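Long-range contacts in trypsin-like serine protease (Magnetospirillum magneticum, PDB 5HMA), which promotes magnetite formation in magnetosomes and activation of the MamE protease, its protease-like domain binding transition metals and probably having no proteolytic activity of its own: residues N31-T36 with L75-T80; I47-A52 with F60-V65; L136-A141 with E174-P179. All coordinates share one frame; numbering follows the deposited sequence.

Contact 1. Residues N31-T36 with L75-T80; sequences NGYVIT and LLKMQT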
ATOM      1  N   ASN A  31     -15.572   6.114  -0.449  1.00 53.04           N
ATOM      2  CA  ASN A  31     -15.529   7.453   0.150  1.00 60.48           C
ATOM      3  C   ASN A  31     -14.139   7.872   0.599  1.00 57.74           C
ATOM      4  O   ASN A  31     -14.001   8.768   1.416  1.00 56.39           O
ATOM      5  CB  ASN A  31     -16.478   7.555   1.334  1.00 45.34           C
ATOM      6  CG  ASN A  31     -17.917   7.465   0.915  1.00 62.35           C
ATOM      7  OD1 ASN A  31     -18.450   8.384   0.291  1.00 64.74           O
ATOM      8  ND2 ASN A  31     -18.563   6.352   1.252  1.00 68.87           N
ATOM      9  N   GLY A  32     -13.112   7.228   0.068  1.00 47.50           N
ATOM     10  CA  GLY A  32     -11.764   7.703   0.277  1.00 52.94           C
ATOM     11  C   GLY A  32     -10.956   7.030   1.368  1.00 49.38           C
ATOM     12  O   GLY A  32     -10.044   7.644   1.922  1.00 43.53           O
ATOM     13  N   TYR A  33     -11.267   5.773   1.678  1.00 43.60           N
ATOM     14  CA  TYR A  33     -10.428   5.017   2.606  1.00 45.79           C
ATOM     15  C   TYR A  33      -9.170   4.529   1.902  1.00 41.76           C
ATOM     16  O   TYR A  33      -9.224   4.032   0.772  1.00 49.15           O
ATOM     17  CB  TYR A  33     -11.198   3.853   3.216  1.00 44.89           C
ATOM     18  CG  TYR A  33     -12.223   4.334   4.209  1.00 54.45           C
ATOM     19  CD1 TYR A  33     -11.858   4.639   5.513  1.00 58.56           C
ATOM     20  CD2 TYR A  33     -13.549   4.521   3.831  1.00 61.63           C
ATOM     21  CE1 TYR A  33     -12.786   5.106   6.421  1.00 64.06           C
ATOM     22  CE2 TYR A  33     -14.491   4.983   4.733  1.00 71.63           C
ATOM     23  CZ  TYR A  33     -14.103   5.278   6.026  1.00 74.81           C
ATOM     24  OH  TYR A  33     -15.038   5.740   6.922  1.00 79.88           O
ATOM     25  N   VAL A  34      -8.036   4.689   2.582  1.00 45.21           N
ATOM     26  CA  VAL A  34      -6.735   4.337   2.030  1.00 40.16           C
ATOM     27  C   VAL A  34      -5.982   3.506   3.049  1.00 53.87           C
ATOM     28  O   VAL A  34      -5.896   3.890   4.227  1.00 50.33           O
ATOM     29  CB  VAL A  34      -5.911   5.594   1.663  1.00 44.39           C
ATOM     30  CG1 VAL A  34      -4.463   5.217   1.308  1.00 39.42           C
ATOM     31  CG2 VAL A  34      -6.579   6.377   0.540  1.00 41.32           C
ATOM     32  N   ILE A  35      -5.435   2.378   2.603  1.00 46.19           N
ATOM     33  CA  ILE A  35      -4.509   1.600   3.422  1.00 46.76           C
ATOM     34  C   ILE A  35      -3.080   1.943   3.021  1.00 53.26           C
ATOM     35  O   ILE A  35      -2.760   2.017   1.833  1.00 48.93           O
ATOM     36  CB  ILE A  35      -4.745   0.095   3.285  1.00 51.65           C
ATOM     37  CG1 ILE A  35      -6.089  -0.295   3.900  1.00 54.78           C
ATOM     38  CG2 ILE A  35      -3.630  -0.667   3.989  1.00 50.16           C
ATOM     39  CD1 ILE A  35      -6.062  -0.299   5.407  1.00 63.98           C
ATOM     40  N   THR A  36      -2.217   2.154   4.009  1.00 50.45           N
ATOM     41  CA  THR A  36      -0.817   2.414   3.725  1.00 43.26           C
ATOM     42  C   THR A  36       0.009   1.864   4.889  1.00 50.61           C
ATOM     43  O   THR A  36      -0.562   1.307   5.831  1.00 55.65           O
ATOM     44  CB  THR A  36      -0.563   3.930   3.495  1.00 45.76           C
ATOM     45  OG1 THR A  36       0.769   4.122   2.999  1.00 51.24           O
ATOM     46  CG2 THR A  36      -0.757   4.722   4.792  1.00 36.18           C
ATOM     47  N   LEU A  75      -4.961   2.836   8.391  1.00 47.51           N
ATOM     48  CA  LEU A  75      -6.157   3.145   7.608  1.00 55.51           C
ATOM     49  C   LEU A  75      -6.347   4.651   7.613  1.00 49.81           C
ATOM     50  O   LEU A  75      -6.504   5.253   8.672  1.00 49.60           O
ATOM     51  CB  LEU A  75      -7.406   2.461   8.187  1.00 52.07           C
ATOM     52  CG  LEU A  75      -8.714   2.806   7.461  1.00 55.42           C
ATOM     53  CD1 LEU A  75      -8.681   2.234   6.058  1.00 51.57           C
ATOM     54  CD2 LEU A  75      -9.960   2.323   8.234  1.00 53.86           C
ATOM     55  N   LEU A  76      -6.324   5.253   6.433  1.00 48.26           N
ATOM     56  CA  LEU A  76      -6.519   6.689   6.299  1.00 48.87           C
ATOM     57  C   LEU A  76      -7.896   6.970   5.715  1.00 51.17           C
ATOM     58  O   LEU A  76      -8.470   6.138   5.006  1.00 51.18           O
ATOM     59  CB  LEU A  76      -5.444   7.308   5.391  1.00 44.12           C
ATOM     60  CG  LEU A  76      -3.970   6.958   5.595  1.00 50.10           C
ATOM     61  CD1 LEU A  76      -3.110   7.747   4.611  1.00 46.26           C
ATOM     62  CD2 LEU A  76      -3.546   7.237   7.025  1.00 46.64           C
ATOM     63  N   LYS A  77      -8.411   8.158   5.994  1.00 49.15           N
ATOM     64  CA  LYS A  77      -9.618   8.627   5.334  1.00 51.78           C
ATOM     65  C   LYS A  77      -9.332   9.981   4.689  1.00 54.91           C
ATOM     66  O   LYS A  77      -8.952  10.928   5.369  1.00 53.26           O
ATOM     67  CB  LYS A  77     -10.775   8.721   6.332  1.00 62.87           C
ATOM     68  CG  LYS A  77     -11.998   9.493   5.857  1.00 67.20           C
ATOM     69  CD  LYS A  77     -12.804   8.710   4.830  1.00 72.64           C
ATOM     70  CE  LYS A  77     -14.205   9.313   4.670  1.00 63.57           C
ATOM     71  NZ  LYS A  77     -14.177  10.588   3.900  1.00 64.62           N
ATOM     72  N   MET A  78      -9.487  10.066   3.375  1.00 51.25           N
ATOM     73  CA  MET A  78      -9.373  11.346   2.694  1.00 46.74           C
ATOM     74  C   MET A  78     -10.555  12.248   3.061  1.00 55.22           C
ATOM     75  O   MET A  78     -11.708  11.792   3.125  1.00 51.63           O
ATOM     76  CB  MET A  78      -9.291  11.134   1.184  1.00 41.40           C
ATOM     77  CG  MET A  78      -8.019  10.417   0.749  1.00 41.53           C
ATOM     78  SD  MET A  78      -7.756  10.293  -1.048  1.00 47.69           S
ATOM     79  CE  MET A  78      -8.750   8.843  -1.451  1.00 49.30           C
ATOM     80  N   GLN A  79     -10.261  13.516   3.338  1.00 44.94           N
ATOM     81  CA  GLN A  79     -11.292  14.500   3.638  1.00 46.90           C
ATOM     82  C   GLN A  79     -11.747  15.129   2.331  1.00 52.77           C
ATOM     83  O   GLN A  79     -11.108  16.053   1.832  1.00 53.88           O
ATOM     84  CB  GLN A  79     -10.772  15.587   4.584  1.00 50.35           C
ATOM     85  CG  GLN A  79      -9.994  15.049   5.762  1.00 67.89           C
ATOM     86  CD  GLN A  79     -10.871  14.273   6.709  1.00 71.07           C
ATOM     87  OE1 GLN A  79     -10.765  13.048   6.814  1.00 77.53           O
ATOM     88  NE2 GLN A  79     -11.752  14.980   7.406  1.00 62.74           N
ATOM     89  N   THR A  80     -12.844  14.626   1.773  1.00 47.89           N
ATOM     90  CA  THR A  80     -13.309  15.075   0.466  1.00 42.93           C
ATOM     91  C   THR A  80     -14.764  14.697   0.269  1.00 46.58           C
ATOM     92  O   THR A  80     -15.230  13.730   0.857  1.00 58.13           O
ATOM     93  CB  THR A  80     -12.459  14.445  -0.674  1.00 48.09           C
ATOM     94  OG1 THR A  80     -12.989  14.850  -1.943  1.00 57.84           O
ATOM     95  CG2 THR A  80     -12.503  12.936  -0.570  1.00 45.71           C
TER

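Contact 2. Residues I47-A52 with F60-V65; sequences ISVQVA and FPAQVV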
ATOM      1  N   ILE A  47      -1.066  14.670   6.667  1.00 54.00           N
ATOM      2  CA  ILE A  47      -0.973  13.688   5.602  1.00 51.69           C
ATOM      3  C   ILE A  47      -1.737  14.154   4.380  1.00 51.16           C
ATOM      4  O   ILE A  47      -2.887  14.593   4.475  1.00 51.11           O
ATOM      5  CB  ILE A  47      -1.490  12.324   6.053  1.00 55.42           C
ATOM      6  CG1 ILE A  47      -0.680  11.823   7.250  1.00 55.59           C
ATOM      7  CG2 ILE A  47      -1.417  11.339   4.895  1.00 43.90           C
ATOM      8  CD1 ILE A  47      -1.396  10.781   8.069  1.00 49.62           C
ATOM      9  N   SER A  48      -1.100  14.056   3.225  1.00 41.75           N
ATOM     10  CA  SER A  48      -1.786  14.364   1.987  1.00 49.52           C
ATOM     11  C   SER A  48      -1.697  13.145   1.080  1.00 46.31           C
ATOM     12  O   SER A  48      -0.655  12.497   0.990  1.00 51.79           O
ATOM     13  CB  SER A  48      -1.187  15.606   1.320  1.00 43.24           C
ATOM     14  OG  SER A  48      -1.829  15.874   0.084  1.00 50.46           O
ATOM     15  N   VAL A  49      -2.806  12.825   0.430  1.00 46.17           N
ATOM     16  CA  VAL A  49      -2.840  11.690  -0.469  1.00 44.45           C
ATOM     17  C   VAL A  49      -2.867  12.206  -1.897  1.00 44.93           C
ATOM     18  O   VAL A  49      -3.615  13.136  -2.204  1.00 45.31           O
ATOM     19  CB  VAL A  49      -4.050  10.787  -0.176  1.00 45.87           C
ATOM     20  CG1 VAL A  49      -4.181   9.690  -1.272  1.00 41.24           C
ATOM     21  CG2 VAL A  49      -3.903  10.173   1.211  1.00 35.10           C
ATOM     22  N   GLN A  50      -2.055  11.611  -2.761  1.00 41.01           N
ATOM     23  CA  GLN A  50      -1.972  12.068  -4.139  1.00 56.08           C
ATOM     24  C   GLN A  50      -2.624  11.054  -5.063  1.00 45.80           C
ATOM     25  O   GLN A  50      -2.226   9.889  -5.105  1.00 39.10           O
ATOM     26  CB  GLN A  50      -0.512  12.323  -4.533  1.00 43.70           C
ATOM     27  CG  GLN A  50       0.239  13.057  -3.409  1.00 63.75           C
ATOM     28  CD  GLN A  50       1.207  14.112  -3.910  1.00 71.43           C
ATOM     29  OE1 GLN A  50       1.338  14.345  -5.119  1.00 60.33           O
ATOM     30  NE2 GLN A  50       1.898  14.760  -2.972  1.00 61.19           N
ATOM     31  N   VAL A  51      -3.630  11.520  -5.792  1.00 41.57           N
ATOM     32  CA  VAL A  51      -4.505  10.672  -6.588  1.00 41.37           C
ATOM     33  C   VAL A  51      -4.361  11.039  -8.048  1.00 43.99           C
ATOM     34  O   VAL A  51      -4.391  12.218  -8.400  1.00 46.46           O
ATOM     35  CB  VAL A  51      -5.981  10.819  -6.131  1.00 44.84           C
ATOM     36  CG1 VAL A  51      -6.921   9.948  -6.996  1.00 37.64           C
ATOM     37  CG2 VAL A  51      -6.120  10.507  -4.619  1.00 39.62           C
ATOM     38  N   ALA A  52      -4.193  10.028  -8.898  1.00 37.79           N
ATOM     39  CA  ALA A  52      -4.085  10.244 -10.336  1.00 38.06           C
ATOM     40  C   ALA A  52      -5.461  10.479 -10.934  1.00 48.15           C
ATOM     41  O   ALA A  52      -6.422   9.771 -10.612  1.00 44.72           O
ATOM     42  CB  ALA A  52      -3.406   9.030 -11.024  1.00 37.26           C
ATOM     43  N   PHE A  60      -5.493  15.281  -1.628  1.00 43.54           N
ATOM     44  CA  PHE A  60      -6.540  15.348  -0.614  1.00 46.82           C
ATOM     45  C   PHE A  60      -5.906  15.152   0.746  1.00 50.88           C
ATOM     46  O   PHE A  60      -5.081  14.245   0.915  1.00 46.14           O
ATOM     47  CB  PHE A  60      -7.611  14.273  -0.842  1.00 49.43           C
ATOM     48  CG  PHE A  60      -8.231  14.314  -2.207  1.00 44.91           C
ATOM     49  CD1 PHE A  60      -9.324  15.132  -2.460  1.00 46.65           C
ATOM     50  CD2 PHE A  60      -7.697  13.563  -3.248  1.00 47.62           C
ATOM     51  CE1 PHE A  60      -9.896  15.185  -3.723  1.00 48.45           C
ATOM     52  CE2 PHE A  60      -8.260  13.607  -4.516  1.00 45.62           C
ATOM     53  CZ  PHE A  60      -9.363  14.417  -4.755  1.00 50.63           C
ATOM     54  N   PRO A  61      -6.273  16.001   1.714  1.00 50.83           N
ATOM     55  CA  PRO A  61      -5.825  15.762   3.090  1.00 51.72           C
ATOM     56  C   PRO A  61      -6.399  14.443   3.630  1.00 55.83           C
ATOM     57  O   PRO A  61      -7.493  14.025   3.243  1.00 54.79           O
ATOM     58  CB  PRO A  61      -6.361  16.977   3.875  1.00 45.14           C
ATOM     59  CG  PRO A  61      -7.364  17.630   2.986  1.00 49.02           C
ATOM     60  CD  PRO A  61      -7.117  17.206   1.576  1.00 48.20           C
ATOM     61  N   ALA A  62      -5.659  13.775   4.502  1.00 45.46           N
ATOM     62  CA  ALA A  62      -6.154  12.538   5.073  1.00 48.61           C
ATOM     63  C   ALA A  62      -5.870  12.497   6.559  1.00 49.42           C
ATOM     64  O   ALA A  62      -4.876  13.048   7.026  1.00 55.77           O
ATOM     65  CB  ALA A  62      -5.533  11.335   4.375  1.00 45.13           C
ATOM     66  N   GLN A  63      -6.776  11.868   7.298  1.00 47.31           N
ATOM     67  CA  GLN A  63      -6.577  11.616   8.714  1.00 59.87           C
ATOM     68  C   GLN A  63      -6.388  10.126   8.908  1.00 59.50           C
ATOM     69  O   GLN A  63      -6.915   9.318   8.138  1.00 57.13           O
ATOM     70  CB  GLN A  63      -7.768  12.113   9.550  1.00 69.05           C
ATOM     71  CG  GLN A  63      -8.117  13.592   9.369  1.00 86.32           C
ATOM     72  CD  GLN A  63      -6.981  14.521   9.754  1.00101.76           C
ATOM     73  OE1 GLN A  63      -6.349  14.352  10.801  1.00105.10           O
ATOM     74  NE2 GLN A  63      -6.709  15.509   8.902  1.00105.54           N
ATOM     75  N   VAL A  64      -5.634   9.759   9.937  1.00 60.68           N
ATOM     76  CA  VAL A  64      -5.532   8.365  10.324  1.00 63.24           C
ATOM     77  C   VAL A  64      -6.826   7.962  11.030  1.00 64.26           C
ATOM     78  O   VAL A  64      -7.243   8.612  11.979  1.00 59.24           O
ATOM     79  CB  VAL A  64      -4.312   8.127  11.225  1.00 62.57           C
ATOM     80  CG1 VAL A  64      -4.303   6.688  11.727  1.00 56.30           C
ATOM     81  CG2 VAL A  64      -3.026   8.455  10.476  1.00 59.18           C
ATOM     82  N   VAL A  65      -7.468   6.899  10.561  1.00 65.73           N
ATOM     83  CA  VAL A  65      -8.703   6.420  11.182  1.00 66.26           C
ATOM     84  C   VAL A  65      -8.368   5.376  12.226  1.00 64.36           C
ATOM     85  O   VAL A  65      -8.936   5.349  13.316  1.00 66.15           O
ATOM     86  CB  VAL A  65      -9.663   5.829  10.139  1.00 67.80           C
ATOM     87  CG1 VAL A  65     -10.880   5.200  10.824  1.00 76.58           C
ATOM     88  CG2 VAL A  65     -10.084   6.885   9.174  1.00 66.88           C
TER
HETATM   89  O   HOH W   1      -3.276  14.818   8.455  1.00 58.40           O

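Contact 3. Residues L136-A141 with E174-P179; sequences LLRSDA and EGFTVP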
ATOM      1  N   LEU A 136       4.408 -12.744   7.036  1.00 54.69           N
ATOM      2  CA  LEU A 136       4.373 -11.935   5.825  1.00 59.50           C
ATOM      3  C   LEU A 136       4.661 -12.785   4.591  1.00 56.78           C
ATOM      4  O   LEU A 136       5.223 -13.879   4.693  1.00 54.92           O
ATOM      5  CB  LEU A 136       5.393 -10.801   5.912  1.00 51.03           C
ATOM      6  CG  LEU A 136       5.198  -9.831   7.071  1.00 61.37           C
ATOM      7  CD1 LEU A 136       6.429  -8.977   7.237  1.00 54.88           C
ATOM      8  CD2 LEU A 136       3.991  -8.962   6.801  1.00 64.05           C
ATOM      9  N   LEU A 137       4.280 -12.272   3.428  1.00 47.37           N
ATOM     10  CA  LEU A 137       4.737 -12.826   2.159  1.00 52.78           C
ATOM     11  C   LEU A 137       6.091 -12.242   1.778  1.00 52.19           C
ATOM     12  O   LEU A 137       6.452 -11.144   2.211  1.00 59.67           O
ATOM     13  CB  LEU A 137       3.739 -12.522   1.051  1.00 46.99           C
ATOM     14  CG  LEU A 137       2.270 -12.847   1.319  1.00 55.25           C
ATOM     15  CD1 LEU A 137       1.411 -12.289   0.190  1.00 49.40           C
ATOM     16  CD2 LEU A 137       2.082 -14.354   1.459  1.00 54.84           C
ATOM     17  N   ARG A 138       6.836 -12.968   0.956  1.00 48.96           N
ATOM     18  CA  ARG A 138       7.977 -12.372   0.262  1.00 49.24           C
ATOM     19  C   ARG A 138       7.837 -12.540  -1.234  1.00 57.10           C
ATOM     20  O   ARG A 138       7.456 -13.607  -1.719  1.00 56.05           O
ATOM     21  CB  ARG A 138       9.281 -12.996   0.719  1.00 54.33           C
ATOM     22  CG  ARG A 138       9.606 -12.645   2.134  1.00 70.66           C
ATOM     23  CD  ARG A 138      10.997 -13.072   2.461  1.00 91.77           C
ATOM     24  NE  ARG A 138      11.989 -12.257   1.774  1.00 95.09           N
ATOM     25  CZ  ARG A 138      13.283 -12.315   2.051  1.00 91.28           C
ATOM     26  NH1 ARG A 138      14.148 -11.553   1.397  1.00 95.27           N
ATOM     27  NH2 ARG A 138      13.703 -13.146   2.993  1.00 84.23           N
ATOM     28  N   SER A 139       8.145 -11.482  -1.967  1.00 49.40           N
ATOM     29  CA  SER A 139       8.160 -11.554  -3.418  1.00 53.44           C
ATOM     30  C   SER A 139       9.191 -10.586  -3.981  1.00 57.42           C
ATOM     31  O   SER A 139       9.508  -9.558  -3.375  1.00 59.44           O
ATOM     32  CB  SER A 139       6.781 -11.233  -3.994  1.00 47.13           C
ATOM     33  OG  SER A 139       6.672  -9.844  -4.214  1.00 55.45           O
ATOM     34  N   ASP A 140       9.705 -10.917  -5.156  1.00 52.82           N
ATOM     35  CA  ASP A 140      10.657 -10.048  -5.827  1.00 61.67           C
ATOM     36  C   ASP A 140       9.955  -8.991  -6.684  1.00 60.46           C
ATOM     37  O   ASP A 140      10.595  -8.340  -7.507  1.00 69.30           O
ATOM     38  CB  ASP A 140      11.627 -10.881  -6.680  1.00 63.09           C
ATOM     39  CG  ASP A 140      10.934 -12.012  -7.427  1.00 78.64           C
ATOM     40  OD1 ASP A 140       9.763 -11.849  -7.818  1.00 75.50           O
ATOM     41  OD2 ASP A 140      11.561 -13.071  -7.628  1.00 83.49           O
ATOM     42  N   ALA A 141       8.647  -8.813  -6.495  1.00 54.90           N
ATOM     43  CA  ALA A 141       7.918  -7.765  -7.228  1.00 59.68           C
ATOM     44  C   ALA A 141       8.173  -6.391  -6.610  1.00 54.82           C
ATOM     45  O   ALA A 141       7.966  -5.362  -7.247  1.00 47.97           O
ATOM     46  CB  ALA A 141       6.419  -8.049  -7.260  1.00 47.51           C
ATOM     47  N   GLU A 174      14.701  -5.987  -0.430  1.00 75.21           N
ATOM     48  CA  GLU A 174      13.927  -7.215  -0.331  1.00 70.41           C
ATOM     49  C   GLU A 174      12.453  -6.875  -0.217  1.00 69.35           C
ATOM     50  O   GLU A 174      12.084  -5.918   0.468  1.00 71.07           O
ATOM     51  CB  GLU A 174      14.371  -8.044   0.882  1.00 82.15           C
ATOM     52  CG  GLU A 174      15.845  -8.432   0.894  1.00 98.36           C
ATOM     53  CD  GLU A 174      16.232  -9.337  -0.271  1.00118.46           C
ATOM     54  OE1 GLU A 174      15.338 -10.006  -0.841  1.00121.73           O
ATOM     55  OE2 GLU A 174      17.434  -9.377  -0.618  1.00123.87           O
ATOM     56  N   GLY A 175      11.602  -7.660  -0.871  1.00 58.71           N
ATOM     57  CA  GLY A 175      10.177  -7.385  -0.856  1.00 53.76           C
ATOM     58  C   GLY A 175       9.358  -8.181   0.150  1.00 59.07           C
ATOM     59  O   GLY A 175       9.395  -9.413   0.173  1.00 61.52           O
ATOM     60  N   PHE A 176       8.610  -7.473   0.988  1.00 52.97           N
ATOM     61  CA  PHE A 176       7.685  -8.115   1.913  1.00 45.99           C
ATOM     62  C   PHE A 176       6.268  -7.657   1.633  1.00 52.21           C
ATOM     63  O   PHE A 176       6.060  -6.624   0.986  1.00 54.18           O
ATOM     64  CB  PHE A 176       8.080  -7.810   3.353  1.00 46.56           C
ATOM     65  CG  PHE A 176       9.330  -8.504   3.774  1.00 54.96           C
ATOM     66  CD1 PHE A 176      10.571  -8.017   3.383  1.00 56.78           C
ATOM     67  CD2 PHE A 176       9.271  -9.670   4.524  1.00 55.42           C
ATOM     68  CE1 PHE A 176      11.736  -8.673   3.746  1.00 64.41           C
ATOM     69  CE2 PHE A 176      10.445 -10.333   4.906  1.00 55.28           C
ATOM     70  CZ  PHE A 176      11.674  -9.833   4.512  1.00 57.72           C
ATOM     71  N   THR A 177       5.289  -8.426   2.104  1.00 48.93           N
ATOM     72  CA  THR A 177       3.888  -8.066   1.903  1.00 45.32           C
ATOM     73  C   THR A 177       3.015  -8.519   3.066  1.00 53.46           C
ATOM     74  O   THR A 177       3.026  -9.701   3.432  1.00 55.18           O
ATOM     75  CB  THR A 177       3.299  -8.685   0.604  1.00 48.70           C
ATOM     76  OG1 THR A 177       4.075  -8.283  -0.533  1.00 53.74           O
ATOM     77  CG2 THR A 177       1.859  -8.220   0.423  1.00 46.60           C
ATOM     78  N   VAL A 178       2.263  -7.574   3.636  1.00 49.70           N
ATOM     79  CA  VAL A 178       1.230  -7.882   4.621  1.00 50.54           C
ATOM     80  C   VAL A 178       0.002  -8.432   3.903  1.00 56.39           C
ATOM     81  O   VAL A 178      -0.575  -7.744   3.074  1.00 58.82           O
ATOM     82  CB  VAL A 178       0.849  -6.646   5.432  1.00 50.12           C
ATOM     83  CG1 VAL A 178      -0.121  -7.033   6.551  1.00 49.62           C
ATOM     84  CG2 VAL A 178       2.101  -5.938   5.974  1.00 48.14           C
ATOM     85  N   PRO A 179      -0.399  -9.679   4.208  1.00 60.67           N
ATOM     86  CA  PRO A 179      -1.569 -10.269   3.532  1.00 56.71           C
ATOM     87  C   PRO A 179      -2.841  -9.436   3.714  1.00 57.08           C
ATOM     88  O   PRO A 179      -3.070  -8.894   4.792  1.00 56.68           O
ATOM     89  CB  PRO A 179      -1.715 -11.638   4.207  1.00 46.06           C
ATOM     90  CG  PRO A 179      -0.341 -11.966   4.678  1.00 50.61           C
ATOM     91  CD  PRO A 179       0.280 -10.642   5.087  1.00 52.43           C
TER
HETATM   92  O   HOH W   2       6.600  -8.899  -1.540  1.00 72.28           O

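Contact 1. Residues N31-T36 with L75-T80
Lys77 reaches over the ring of Tyr33, its partner in a non-hydrogen-bonded pair of the antiparallel six-stranded barrel of this trypsin-like domain. CB of Lys77 starts 4.1 Å from Tyr33 CE1. With CG anti to the backbone N (chi1 167°) and the chain bent at chi2, CD comes over one face of the ring, toward its rim, in a CH-pi contact 3.9 Å from the Tyr33 centroid. CE passes 3.3 Å from Asn31 O, and a second bend at chi4 lets NZ donate hydrogen bonds to Asn31 O (3.1 Å) and Met78 O (2.9 Å). The ammonium ties the turn before strand 33-37 to the end of strand 73-78, too far from the ring for more than a weak cation-pi attraction.

Between the strands, Val34 and Leu76 exchange both backbone bonds, and Met78 N donates to Gly32 O. Beyond Tyr33, Leu75 CD1 meets Ile35 CD1 on the same sheet face, and Leu187 covers both. Val34 and Leu76 point to the other face, where Met78 CE touches Val34 CG2 at 3.8 Å. Gly32 has left-handed backbone angles (phi 98°, psi 27°), at which a CB would press on the preceding carbonyl; Met78 CE lies 3.7 Å from Gly32 CA.

Contact 2. Residues I47-A52 with F60-V65
Strands 47-51 and 58-68 form an antiparallel hairpin in the six-stranded barrel, their short axes 4.4 Å apart at closest approach, with Val49 and Phe60 as a hydrogen-bonded pair that exchanges both backbone bonds. Val49 N to Phe60 O is the shorter of the two at 2.7 Å. Farther along, Ala62 N reaches Ile47 O from above the carbonyl plane, and a water bridges Ile47 N and Ala62 O. Strand 47-51 also bonds strand 9-13, where the barrel closes.

The face carrying Ile47, Val49, Phe60 and Ala62 is apolar. Ala62 CB sits 3.7 Å from Val49 CG2, the branch anti to the carbonyl carbon (chi1 172° puts CG1 anti to N), and 4.1 Å from Ile47 CG2. Ile47 extends past it, and its CD1 meets Val64 CG2 at 3.7 Å. At the other end Val51 comes to the edge of the Phe60 ring, CG2 lying 3.7 Å from Phe60 CD2, while Phe84 stacks edge-to-face with the same ring. Met78 of strand 73-78, the neighbour of strand 58-68, reaches Val49 and Val51.

Side-chain contact on this face is therefore dispersive; on the other, Ser48 OG adds a polar link, hydrogen-bonding Arg59 NE.

Contact 3. Residues L136-A141 with E174-P179
The guanidinium of Arg138 lies nearly parallel to the Phe176 ring (planes 16° apart) but offset, with Phe176 CZ beneath one face and the Glu174 carboxylate and Gly175 O at its edge. NH1 makes a 3.0 Å salt bridge to Glu174 OE1, the carboxylate plane standing 83° to the guanidinium. Over the ring's own face sits the arginine's CG, in a CH-pi contact 4.1 Å from the Phe176 centroid. A bend at chi3 (70°) then turns the headgroup along the phenyl.

Leu136 crosses the Phe176 side chain at about a right angle, CD1 4.0 Å from Phe176 CD2, while its CD2 packs on Val178 CG2. Leu137 and Thr177 form an antiparallel hydrogen-bonded pair between strands 131-139 and 173-179 of the trypsin-like fold's second sheet, and Val178 packs on His71, a nickel ligand. A water links Ser139 OG to Thr177 OG1, which also bonds Asn163; Ser139 OG accepts from Ala141 N in an ST turn. Gly175 is needed, since a CB would fall 2.2 Å from Ser139 O.

With an alanine at Arg138, Glu174 would probably lose its cationic mate and Phe176 the aliphatic cover on one face. Ring packing and charge pairing thus meet in one arginine.

Contacts 1 and 2 belong to the same barrel, their centres about 6 Å apart, and meet where strands 73-78 and 58-68 run side by side. Probable backbone hydrogen bonds join them, Leu75 O to Val65 N and Gln79 N to Pro61 O. Contact 3 lies in the other sheet, across the chain's centre, with its centre about 23 Å from that of contact 1 and no touch between them. The nickel site of His71 and His186 is nearer contact 3: the Val178 side chain lies about 4 Å from that of His71 and 8 Å from the metal. In contact 1 the Ile35 side chain is about 13 Å from the nickel, and contact 2 is remote from the site.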